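PDB 3BXP: putative lipase/esterase from Lactobacillus plantarum WCFS1, which probably hydrolyses carboxylic ester bonds, as expected of a lipase- or esterase-like member of the alpha/beta-hydrolase superfamily. Local coordinates for residues L153-F164 against D202-Y213; H227-L238 against A256-L264. One frame throughout, in Å; residues are numbered along the deposited sequence.

How the contacts relate
Following the chain from the N terminus, strand 150-154 runs out into the loop of contact 1. The chain then passes through helix 168-174 and strand 194-199 before 202-213 comes back to meet 153-164, closing a loop of 37 intervening residues. Helix 208-219 leads directly into strand 224-229, where contact 2 opens. Seventeen residues separate 227-238 from 256-264, where helix 258-269 packs on that strand, and part of the intervening loop, 240-251, is not modelled. The two contacts are therefore in series, neither nested nor crossed, with centres about 17 Å apart. Both fasten a helix and a loop to the same sheet, and both reach the second subunit.

Contact 1. Residues L153-F164 against D202-Y213; sequences LGYPVIDLTAGF and DESVPPINSLKY. With PGR (R-1,2-propanediol), chain K.
Asn-209, near the start of helix 208-219, presents its side-chain carbonyl to two successive backbone amides of the loop leaving strand 150-154. Asp-159 N meets OD1 of Asn-209 almost head-on, at 2.9 Å with an N-H...O angle of 173°, while Ile-158 N reaches the same OD1 from 48° above the amide plane, also at 2.9 Å. The other end of the amide is held too: ND2 of Asn-209 donates in plane to a lone pair of Pro-206 O, 2.9 Å away; it also donates to a water that Asp-159 O and Phe-164 N share. An amide suits this place because one flat group can accept and donate at once. With an alanine here, the amides of Ile-158 and Asp-159 would probably lose their common acceptor, and the loop one of its polar holds on the helix.

Asp-159 turns its carboxylate away from the backbone N (chi1 -178°), which brings OD2 within 3.0 Å of Lys-212 NZ in a salt bridge. Gln-184 also binds OD2, while OD1 accepts from Thr-161 N and OG1. Farther along, the apolar side chains cross at about a right angle: Leu-153 CD1 lies 3.6 Å from Tyr-213 CD2, and Ile-158 CD1 3.9 Å from Tyr-213 CB. Val-205 CG1 packs 3.4 Å from Pro-156 O, a buried carbonyl without a polar partner in the model. The arrangement is a strand-to-helix loop, with an Asx turn at Asp-159, joined to a neighbouring helix of the alpha/beta-hydrolase fold, beside the probable nucleophile elbow that Tyr-155 touches.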
loop_
_atom_site.group_PDB
_atom_site.type_symbol
_atom_site.label_atom_id
_atom_site.label_comp_id
_atom_site.label_asym_id
_atom_site.label_seq_id
_atom_site.Cartn_x
_atom_site.Cartn_y
_atom_site.Cartn_z
ATOM N N LEU B 153 -11.083 -1.777 -4.243
ATOM C CA LEU B 153 -11.552 -1.950 -2.871
ATOM C C LEU B 153 -11.098 -0.820 -1.998
ATOM O O LEU B 153 -9.905 -0.537 -1.910
ATOM C CB LEU B 153 -11.064 -3.283 -2.256
ATOM C CG LEU B 153 -11.458 -4.584 -2.976
ATOM C CD1 LEU B 153 -10.747 -5.769 -2.317
ATOM C CD2 LEU B 153 -12.991 -4.740 -2.864
ATOM N N GLY B 154 -12.058 -0.140 -1.370
ATOM C CA GLY B 154 -11.731 0.892 -0.353
ATOM C C GLY B 154 -12.186 0.456 1.020
ATOM O O GLY B 154 -13.351 0.051 1.209
ATOM N N TYR B 155 -11.264 0.522 1.964
ATOM C CA TYR B 155 -11.501 0.050 3.312
ATOM C C TYR B 155 -12.438 -1.184 3.323
ATOM O O TYR B 155 -13.427 -1.189 4.049
ATOM C CB TYR B 155 -12.068 1.179 4.200
ATOM C CG TYR B 155 -13.107 2.080 3.573
ATOM C CD1 TYR B 155 -12.750 3.052 2.688
ATOM C CD2 TYR B 155 -14.436 1.973 3.900
ATOM C CE1 TYR B 155 -13.693 3.918 2.138
ATOM C CE2 TYR B 155 -15.404 2.813 3.349
ATOM C CZ TYR B 155 -15.031 3.764 2.472
ATOM O OH TYR B 155 -15.958 4.619 1.944
ATOM N N PRO B 156 -12.066 -2.263 2.618
ATOM C CA PRO B 156 -13.023 -3.346 2.508
ATOM C C PRO B 156 -13.074 -4.224 3.725
ATOM O O PRO B 156 -12.052 -4.463 4.345
ATOM C CB PRO B 156 -12.439 -4.187 1.413
ATOM C CG PRO B 156 -10.967 -3.997 1.559
ATOM C CD PRO B 156 -10.843 -2.553 1.827
ATOM N N VAL B 157 -14.268 -4.679 4.058
ATOM C CA VAL B 157 -14.401 -5.863 4.911
ATOM C C VAL B 157 -14.002 -7.062 4.075
ATOM O O VAL B 157 -14.482 -7.232 2.936
ATOM C CB VAL B 157 -15.814 -6.011 5.474
ATOM C CG1 VAL B 157 -15.987 -7.353 6.213
ATOM C CG2 VAL B 157 -16.215 -4.785 6.361
ATOM N N ILE B 158 -13.140 -7.925 4.614
ATOM C CA ILE B 158 -12.592 -9.023 3.848
ATOM C C ILE B 158 -12.802 -10.341 4.570
ATOM O O ILE B 158 -13.107 -11.377 3.944
ATOM C CB ILE B 158 -11.068 -8.821 3.625
ATOM C CG1 ILE B 158 -10.843 -7.633 2.654
ATOM C CG2 ILE B 158 -10.350 -10.100 3.161
ATOM C CD1 ILE B 158 -11.468 -7.836 1.172
ATOM N N ASP B 159 -12.582 -10.317 5.875
ATOM C CA ASP B 159 -12.664 -11.554 6.704
ATOM C C ASP B 159 -13.569 -11.317 7.895
ATOM O O ASP B 159 -13.280 -10.475 8.778
ATOM C CB ASP B 159 -11.252 -12.009 7.058
ATOM C CG ASP B 159 -11.204 -13.295 7.874
ATOM O OD1 ASP B 159 -12.221 -13.723 8.453
ATOM O OD2 ASP B 159 -10.072 -13.859 7.974
ATOM N N LEU B 160 -14.712 -12.012 7.880
ATOM C CA LEU B 160 -15.774 -11.809 8.860
ATOM C C LEU B 160 -15.419 -12.336 10.237
ATOM O O LEU B 160 -16.222 -12.227 11.160
ATOM C CB LEU B 160 -17.119 -12.417 8.378
ATOM C CG LEU B 160 -17.668 -11.863 7.064
ATOM C CD1 LEU B 160 -19.037 -12.500 6.754
ATOM C CD2 LEU B 160 -17.794 -10.354 7.123
ATOM N N THR B 161 -14.202 -12.874 10.361
ATOM C CA THR B 161 -13.668 -13.292 11.645
ATOM C C THR B 161 -12.614 -12.325 12.172
ATOM O O THR B 161 -12.111 -12.500 13.264
ATOM C CB THR B 161 -13.024 -14.681 11.597
ATOM O OG1 THR B 161 -11.781 -14.613 10.875
ATOM C CG2 THR B 161 -13.974 -15.761 10.971
ATOM N N ALA B 162 -12.304 -11.287 11.410
ATOM C CA ALA B 162 -11.157 -10.411 11.703
ATOM C C ALA B 162 -11.488 -9.137 12.527
ATOM O O ALA B 162 -10.686 -8.193 12.600
ATOM C CB ALA B 162 -10.430 -10.041 10.392
ATOM N N GLY B 163 -12.661 -9.090 13.148
ATOM C CA GLY B 163 -13.002 -7.959 14.009
ATOM C C GLY B 163 -14.315 -7.278 13.694
ATOM O O GLY B 163 -14.937 -6.674 14.578
ATOM N N PHE B 164 -14.698 -7.295 12.423
ATOM C CA PHE B 164 -16.032 -6.875 12.031
ATOM C C PHE B 164 -16.688 -7.992 11.278
ATOM O O PHE B 164 -16.131 -8.425 10.257
ATOM C CB PHE B 164 -16.054 -5.631 11.119
ATOM C CG PHE B 164 -17.446 -5.279 10.697
ATOM C CD1 PHE B 164 -18.204 -4.421 11.463
ATOM C CD2 PHE B 164 -18.038 -5.900 9.594
ATOM C CE1 PHE B 164 -19.523 -4.146 11.121
ATOM C CE2 PHE B 164 -19.357 -5.631 9.253
ATOM C CZ PHE B 164 -20.088 -4.757 10.013
ATOM N N ASP B 202 -7.887 3.631 10.409
ATOM C CA ASP B 202 -9.304 3.201 10.332
ATOM C C ASP B 202 -9.821 2.517 11.610
ATOM O O ASP B 202 -9.343 1.475 12.031
ATOM C CB ASP B 202 -9.491 2.260 9.112
ATOM C CG ASP B 202 -10.928 2.229 8.599
ATOM O OD1 ASP B 202 -11.837 2.335 9.439
ATOM O OD2 ASP B 202 -11.151 2.023 7.364
ATOM N N GLU B 203 -10.840 3.112 12.203
ATOM C CA GLU B 203 -11.342 2.611 13.470
ATOM C C GLU B 203 -12.703 1.933 13.272
ATOM O O GLU B 203 -13.329 1.489 14.240
ATOM C CB GLU B 203 -11.431 3.766 14.480
ATOM N N SER B 204 -13.135 1.860 12.016
ATOM C CA SER B 204 -14.439 1.271 11.637
ATOM C C SER B 204 -14.263 -0.118 11.038
ATOM O O SER B 204 -14.924 -1.061 11.406
ATOM C CB SER B 204 -15.103 2.122 10.564
ATOM O OG SER B 204 -15.529 3.375 11.074
ATOM N N VAL B 205 -13.370 -0.189 10.068
ATOM C CA VAL B 205 -12.983 -1.441 9.407
ATOM C C VAL B 205 -11.527 -1.716 9.756
ATOM O O VAL B 205 -10.616 -0.965 9.371
ATOM C CB VAL B 205 -13.111 -1.363 7.834
ATOM C CG1 VAL B 205 -12.712 -2.698 7.141
ATOM C CG2 VAL B 205 -14.494 -0.986 7.395
ATOM N N PRO B 206 -11.289 -2.783 10.498
ATOM C CA PRO B 206 -9.897 -3.118 10.876
ATOM C C PRO B 206 -8.993 -3.281 9.652
ATOM O O PRO B 206 -9.361 -4.016 8.718
ATOM C CB PRO B 206 -10.045 -4.476 11.585
ATOM C CG PRO B 206 -11.497 -4.515 12.068
ATOM C CD PRO B 206 -12.277 -3.747 11.031
ATOM N N PRO B 207 -7.818 -2.619 9.635
ATOM C CA PRO B 207 -6.963 -2.662 8.458
ATOM C C PRO B 207 -6.412 -4.042 8.131
ATOM O O PRO B 207 -6.010 -4.289 6.992
ATOM C CB PRO B 207 -5.845 -1.667 8.793
ATOM C CG PRO B 207 -6.424 -0.757 9.692
ATOM C CD PRO B 207 -7.370 -1.561 10.551
ATOM N N ILE B 208 -6.454 -4.955 9.107
ATOM C CA ILE B 208 -5.996 -6.300 8.851
ATOM C C ILE B 208 -6.769 -6.928 7.694
ATOM O O ILE B 208 -6.313 -7.881 7.045
ATOM C CB ILE B 208 -6.133 -7.177 10.117
ATOM C CG1 ILE B 208 -5.309 -8.445 9.983
ATOM C CG2 ILE B 208 -7.563 -7.424 10.413
ATOM C CD1 ILE B 208 -3.770 -8.255 9.895
ATOM N N ASN B 209 -7.963 -6.434 7.441
ATOM C CA ASN B 209 -8.780 -6.953 6.359
ATOM C C ASN B 209 -8.077 -6.754 5.014
ATOM O O ASN B 209 -7.963 -7.657 4.199
ATOM C CB ASN B 209 -10.147 -6.248 6.335
ATOM C CG ASN B 209 -11.130 -6.831 7.354
ATOM O OD1 ASN B 209 -11.695 -7.874 7.132
ATOM N ND2 ASN B 209 -11.390 -6.076 8.442
ATOM N N SER B 210 -7.665 -5.525 4.732
ATOM C CA SER B 210 -7.044 -5.290 3.427
ATOM C C SER B 210 -5.695 -6.020 3.337
ATOM O O SER B 210 -5.313 -6.484 2.267
ATOM C CB SER B 210 -6.938 -3.793 3.100
ATOM O OG SER B 210 -6.219 -3.083 4.098
ATOM N N LEU B 211 -4.960 -6.068 4.441
ATOM C CA LEU B 211 -3.653 -6.745 4.471
ATOM C C LEU B 211 -3.859 -8.212 4.098
ATOM O O LEU B 211 -3.084 -8.806 3.387
ATOM C CB LEU B 211 -3.039 -6.653 5.881
ATOM C CG LEU B 211 -2.501 -5.277 6.245
ATOM C CD1 LEU B 211 -2.309 -5.162 7.760
ATOM C CD2 LEU B 211 -1.149 -4.968 5.506
ATOM N N LYS B 212 -4.926 -8.789 4.604
ATOM C CA LYS B 212 -5.233 -10.212 4.339
ATOM C C LYS B 212 -5.531 -10.440 2.837
ATOM O O LYS B 212 -4.991 -11.371 2.225
ATOM C CB LYS B 212 -6.423 -10.679 5.180
ATOM C CG LYS B 212 -6.116 -10.910 6.615
ATOM C CD LYS B 212 -7.390 -11.032 7.463
ATOM C CE LYS B 212 -7.172 -11.645 8.830
ATOM N NZ LYS B 212 -7.295 -13.178 8.781
ATOM N N TYR B 213 -6.353 -9.605 2.226
ATOM C CA TYR B 213 -6.686 -9.791 0.795
ATOM C C TYR B 213 -5.415 -9.557 -0.069
ATOM O O TYR B 213 -5.099 -10.287 -1.014
ATOM C CB TYR B 213 -7.792 -8.807 0.382
ATOM C CG TYR B 213 -8.367 -9.149 -0.945
ATOM C CD1 TYR B 213 -9.035 -10.330 -1.134
ATOM C CD2 TYR B 213 -8.225 -8.301 -2.041
ATOM C CE1 TYR B 213 -9.567 -10.695 -2.377
ATOM C CE2 TYR B 213 -8.741 -8.656 -3.286
ATOM C CZ TYR B 213 -9.414 -9.839 -3.446
ATOM O OH TYR B 213 -9.925 -10.180 -4.711
HETATM C C1 PGR K . -4.748 -3.874 11.884
HETATM C C2 PGR K . -3.679 -4.601 12.708
HETATM C C3 PGR K . -3.705 -4.152 14.172
HETATM O O1 PGR K . -6.121 -4.349 12.042
HETATM O O2 PGR K . -3.734 -6.046 12.700
HETATM O O HOH W 1 -13.664 -7.802 9.656
HETATM O O HOH W 2 -9.409 -13.157 11.299
#

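Contact 2. Residues H227-L238 against A256-L264; sequences HLFGSGIHGLAL and AAIWPQLAL. With PGR (R-1,2-propanediol), chain D.
This is a buried, largely apolar packing of the strand at the edge of this chain's sheet, 224-229, where the sheet runs on into the second subunit, and of the loop after it, against the start of helix 258-269. The strand and helix segments run antiparallel at 170°, their axes 10.9 Å apart, and no direct hydrogen bond joins them.

Leu-262 CD1 sits over the centre of the His-227 ring, 3.7 Å from its centroid, in a CH-pi contact. The ring's ND1 hydrogen-bonds to ND1 of His-227 of the second subunit. The outer end of Phe-229 abuts the first helical turn: Ile-258 CG2 meets the ring at its edge, 3.8 Å from CE1, while Trp-259 CB approaches CZ obliquely at 3.7 Å. An apolar ring suits a place where it meets carbon atoms of the helix. Farther along, Ile-258 CD1 approaches the ring of His-234, in the short 3-10 segment, obliquely, 3.6 Å from ND1, and Leu-238 CD1 lies 3.7 Å from Pro-260 CG as the two side chains run past each other in opposite senses.

Trp-259 has CG between the backbone N and the carbonyl carbon (chi1 88°), which lays one face of the indole on Pro-260 CD and turns NE1 to a water bound by Leu-236 O. The indole also stacks on Trp-197.

Polar links are indirect. One water bridges His-234 O, at 2.6 Å, and Trp-259 N; another bridges His-234 ND1, at 2.8 Å, and Ile-258 N, while NE2 of His-234 pairs with Glu-269 of the second subunit. The chemistry is therefore divided: aliphatic carbons against rings, aromatic and proline, supply the close packing, and water serves the amides of the first helical turn, which lack an earlier turn's carbonyls to bond.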
loop_
_atom_site.group_PDB
_atom_site.type_symbol
_atom_site.label_atom_id
_atom_site.label_comp_id
_atom_site.label_asym_id
_atom_site.label_seq_id
_atom_site.Cartn_x
_atom_site.Cartn_y
_atom_site.Cartn_z
ATOM N N HIS B 227 -2.610 0.731 -1.305
ATOM C CA HIS B 227 -2.258 2.007 -0.679
ATOM C C HIS B 227 -2.879 2.135 0.646
ATOM O O HIS B 227 -4.084 2.351 0.752
ATOM C CB HIS B 227 -2.658 3.175 -1.591
ATOM C CG HIS B 227 -1.962 3.154 -2.905
ATOM N ND1 HIS B 227 -0.703 3.679 -3.095
ATOM C CD2 HIS B 227 -2.326 2.619 -4.090
ATOM C CE1 HIS B 227 -0.337 3.491 -4.355
ATOM N NE2 HIS B 227 -1.298 2.841 -4.979
ATOM N N LEU B 228 -2.038 1.991 1.669
ATOM C CA LEU B 228 -2.442 2.235 3.038
ATOM C C LEU B 228 -1.944 3.617 3.505
ATOM O O LEU B 228 -0.762 3.835 3.762
ATOM C CB LEU B 228 -1.885 1.117 3.921
ATOM C CG LEU B 228 -2.341 1.100 5.379
ATOM C CD1 LEU B 228 -3.808 0.657 5.446
ATOM C CD2 LEU B 228 -1.437 0.121 6.095
ATOM N N PHE B 229 -2.857 4.576 3.511
ATOM C CA PHE B 229 -2.491 5.963 3.737
ATOM C C PHE B 229 -2.203 6.172 5.208
ATOM O O PHE B 229 -2.864 5.593 6.073
ATOM C CB PHE B 229 -3.613 6.930 3.292
ATOM C CG PHE B 229 -3.866 6.912 1.829
ATOM C CD1 PHE B 229 -3.097 7.689 0.978
ATOM C CD2 PHE B 229 -4.847 6.102 1.278
ATOM C CE1 PHE B 229 -3.312 7.649 -0.346
ATOM C CE2 PHE B 229 -5.052 6.096 -0.107
ATOM C CZ PHE B 229 -4.266 6.848 -0.888
ATOM N N GLY B 230 -1.202 6.996 5.464
ATOM C CA GLY B 230 -0.754 7.260 6.823
ATOM C C GLY B 230 -1.807 7.951 7.661
ATOM O O GLY B 230 -2.061 7.565 8.813
ATOM N N SER B 231 -2.401 8.969 7.052
ATOM C CA SER B 231 -3.376 9.843 7.721
ATOM C C SER B 231 -4.826 9.512 7.334
ATOM O O SER B 231 -5.116 9.146 6.203
ATOM C CB SER B 231 -3.102 11.298 7.342
ATOM O OG SER B 231 -4.144 12.098 7.851
ATOM N N GLY B 232 -5.736 9.690 8.296
ATOM C CA GLY B 232 -7.158 9.388 8.088
ATOM C C GLY B 232 -7.783 10.372 7.114
ATOM O O GLY B 232 -8.857 10.116 6.547
ATOM N N ILE B 233 -7.122 11.511 6.922
ATOM C CA ILE B 233 -7.719 12.535 6.055
ATOM C C ILE B 233 -7.883 12.030 4.639
ATOM O O ILE B 233 -8.714 12.533 3.882
ATOM C CB ILE B 233 -6.935 13.866 6.026
ATOM C CG1 ILE B 233 -5.510 13.667 5.510
ATOM C CG2 ILE B 233 -6.990 14.567 7.405
ATOM C CD1 ILE B 233 -5.287 14.380 4.211
ATOM N N HIS B 234 -7.107 11.013 4.267
ATOM C CA HIS B 234 -7.132 10.558 2.853
ATOM C C HIS B 234 -8.278 9.625 2.578
ATOM O O HIS B 234 -8.469 9.213 1.441
ATOM C CB HIS B 234 -5.817 9.915 2.430
ATOM C CG HIS B 234 -4.656 10.776 2.735
ATOM N ND1 HIS B 234 -4.400 11.930 2.032
ATOM C CD2 HIS B 234 -3.732 10.715 3.723
ATOM C CE1 HIS B 234 -3.340 12.523 2.548
ATOM N NE2 HIS B 234 -2.923 11.812 3.580
ATOM N N GLY B 235 -9.040 9.321 3.636
ATOM C CA GLY B 235 -10.165 8.387 3.577
ATOM C C GLY B 235 -11.518 9.076 3.717
ATOM O O GLY B 235 -12.584 8.440 3.592
ATOM N N LEU B 236 -11.470 10.388 3.936
ATOM C CA LEU B 236 -12.678 11.232 4.033
ATOM C C LEU B 236 -13.436 11.350 2.694
ATOM O O LEU B 236 -12.863 11.157 1.609
ATOM C CB LEU B 236 -12.298 12.613 4.576
ATOM C CG LEU B 236 -11.721 12.698 5.999
ATOM C CD1 LEU B 236 -11.586 14.134 6.393
ATOM C CD2 LEU B 236 -12.544 11.950 7.042
ATOM N N ALA B 237 -14.737 11.644 2.778
ATOM C CA ALA B 237 -15.591 11.722 1.596
ATOM C C ALA B 237 -15.010 12.762 0.677
ATOM O O ALA B 237 -14.490 13.778 1.133
ATOM C CB ALA B 237 -17.065 12.094 1.972
ATOM N N LEU B 238 -15.071 12.505 -0.619
ATOM C CA LEU B 238 -14.506 13.448 -1.595
ATOM C C LEU B 238 -15.391 14.677 -1.701
ATOM O O LEU B 238 -16.614 14.594 -1.480
ATOM C CB LEU B 238 -14.378 12.819 -2.990
ATOM C CG LEU B 238 -13.543 11.546 -3.175
ATOM C CD1 LEU B 238 -13.709 11.043 -4.621
ATOM C CD2 LEU B 238 -12.066 11.775 -2.839
ATOM N N ALA B 256 -6.527 17.847 -4.930
ATOM C CA ALA B 256 -7.597 16.852 -4.918
ATOM C C ALA B 256 -7.153 15.637 -4.100
ATOM O O ALA B 256 -5.951 15.413 -3.913
ATOM C CB ALA B 256 -7.954 16.448 -6.351
ATOM N N ALA B 257 -8.130 14.905 -3.576
ATOM C CA ALA B 257 -7.869 13.661 -2.863
ATOM C C ALA B 257 -6.911 12.792 -3.672
ATOM O O ALA B 257 -6.959 12.763 -4.931
ATOM C CB ALA B 257 -9.183 12.901 -2.565
ATOM N N ILE B 258 -6.025 12.103 -2.939
ATOM C CA ILE B 258 -4.987 11.304 -3.585
ATOM C C ILE B 258 -5.562 10.009 -4.194
ATOM O O ILE B 258 -5.181 9.607 -5.269
ATOM C CB ILE B 258 -3.830 10.944 -2.587
ATOM C CG1 ILE B 258 -3.091 12.187 -2.098
ATOM C CG2 ILE B 258 -2.828 10.027 -3.229
ATOM C CD1 ILE B 258 -2.221 11.906 -0.822
ATOM N N TRP B 259 -6.462 9.326 -3.498
ATOM C CA TRP B 259 -6.705 7.936 -3.856
ATOM C C TRP B 259 -7.373 7.791 -5.243
ATOM O O TRP B 259 -7.020 6.892 -5.977
ATOM C CB TRP B 259 -7.422 7.159 -2.725
ATOM C CG TRP B 259 -8.894 7.192 -2.724
ATOM C CD1 TRP B 259 -9.696 7.940 -1.906
ATOM C CD2 TRP B 259 -9.766 6.449 -3.585
ATOM N NE1 TRP B 259 -11.032 7.699 -2.225
ATOM C CE2 TRP B 259 -11.088 6.771 -3.228
ATOM C CE3 TRP B 259 -9.557 5.520 -4.599
ATOM C CZ2 TRP B 259 -12.177 6.213 -3.869
ATOM C CZ3 TRP B 259 -10.653 4.939 -5.217
ATOM C CH2 TRP B 259 -11.931 5.319 -4.864
ATOM N N PRO B 260 -8.299 8.697 -5.616
ATOM C CA PRO B 260 -8.930 8.546 -6.914
ATOM C C PRO B 260 -7.948 8.751 -8.022
ATOM O O PRO B 260 -8.032 8.074 -9.040
ATOM C CB PRO B 260 -9.982 9.663 -6.904
ATOM C CG PRO B 260 -10.340 9.796 -5.541
ATOM C CD PRO B 260 -9.027 9.693 -4.827
ATOM N N GLN B 261 -6.970 9.619 -7.782
ATOM C CA GLN B 261 -5.930 9.929 -8.781
ATOM C C GLN B 261 -5.076 8.681 -9.031
ATOM O O GLN B 261 -4.771 8.311 -10.172
ATOM C CB GLN B 261 -5.067 11.076 -8.300
ATOM C CG GLN B 261 -5.782 12.383 -8.069
ATOM C CD GLN B 261 -4.804 13.499 -7.773
ATOM O OE1 GLN B 261 -3.942 13.802 -8.605
ATOM N NE2 GLN B 261 -4.899 14.093 -6.572
ATOM N N LEU B 262 -4.774 7.976 -7.950
ATOM C CA LEU B 262 -4.014 6.734 -8.034
ATOM C C LEU B 262 -4.802 5.634 -8.710
ATOM O O LEU B 262 -4.257 4.859 -9.510
ATOM C CB LEU B 262 -3.542 6.293 -6.667
ATOM C CG LEU B 262 -2.564 7.165 -5.889
ATOM C CD1 LEU B 262 -2.392 6.616 -4.452
ATOM C CD2 LEU B 262 -1.203 7.309 -6.538
ATOM N N ALA B 263 -6.080 5.530 -8.349
ATOM C CA ALA B 263 -6.924 4.486 -8.925
ATOM C C ALA B 263 -7.105 4.673 -10.381
ATOM O O ALA B 263 -7.060 3.738 -11.127
ATOM C CB ALA B 263 -8.301 4.467 -8.162
ATOM N N LEU B 264 -7.320 5.924 -10.808
ATOM C CA LEU B 264 -7.503 6.194 -12.231
ATOM C C LEU B 264 -6.257 5.835 -13.019
ATOM O O LEU B 264 -6.341 5.170 -14.069
ATOM C CB LEU B 264 -7.878 7.651 -12.438
ATOM C CG LEU B 264 -9.321 7.856 -11.921
ATOM C CD1 LEU B 264 -9.695 9.291 -11.815
ATOM C CD2 LEU B 264 -10.393 7.118 -12.811
HETATM C C1 PGR D . 0.341 10.307 3.700
HETATM C C2 PGR D . 0.211 9.311 2.537
HETATM C C3 PGR D . 1.301 9.519 1.515
HETATM O O1 PGR D . -0.244 9.732 4.871
HETATM O O2 PGR D . 0.200 7.935 2.961
HETATM O O HOH W 3 -7.128 10.060 -0.661
HETATM O O HOH W 4 -6.047 12.584 -0.131
HETATM O O HOH W 5 -13.450 8.753 -0.533
#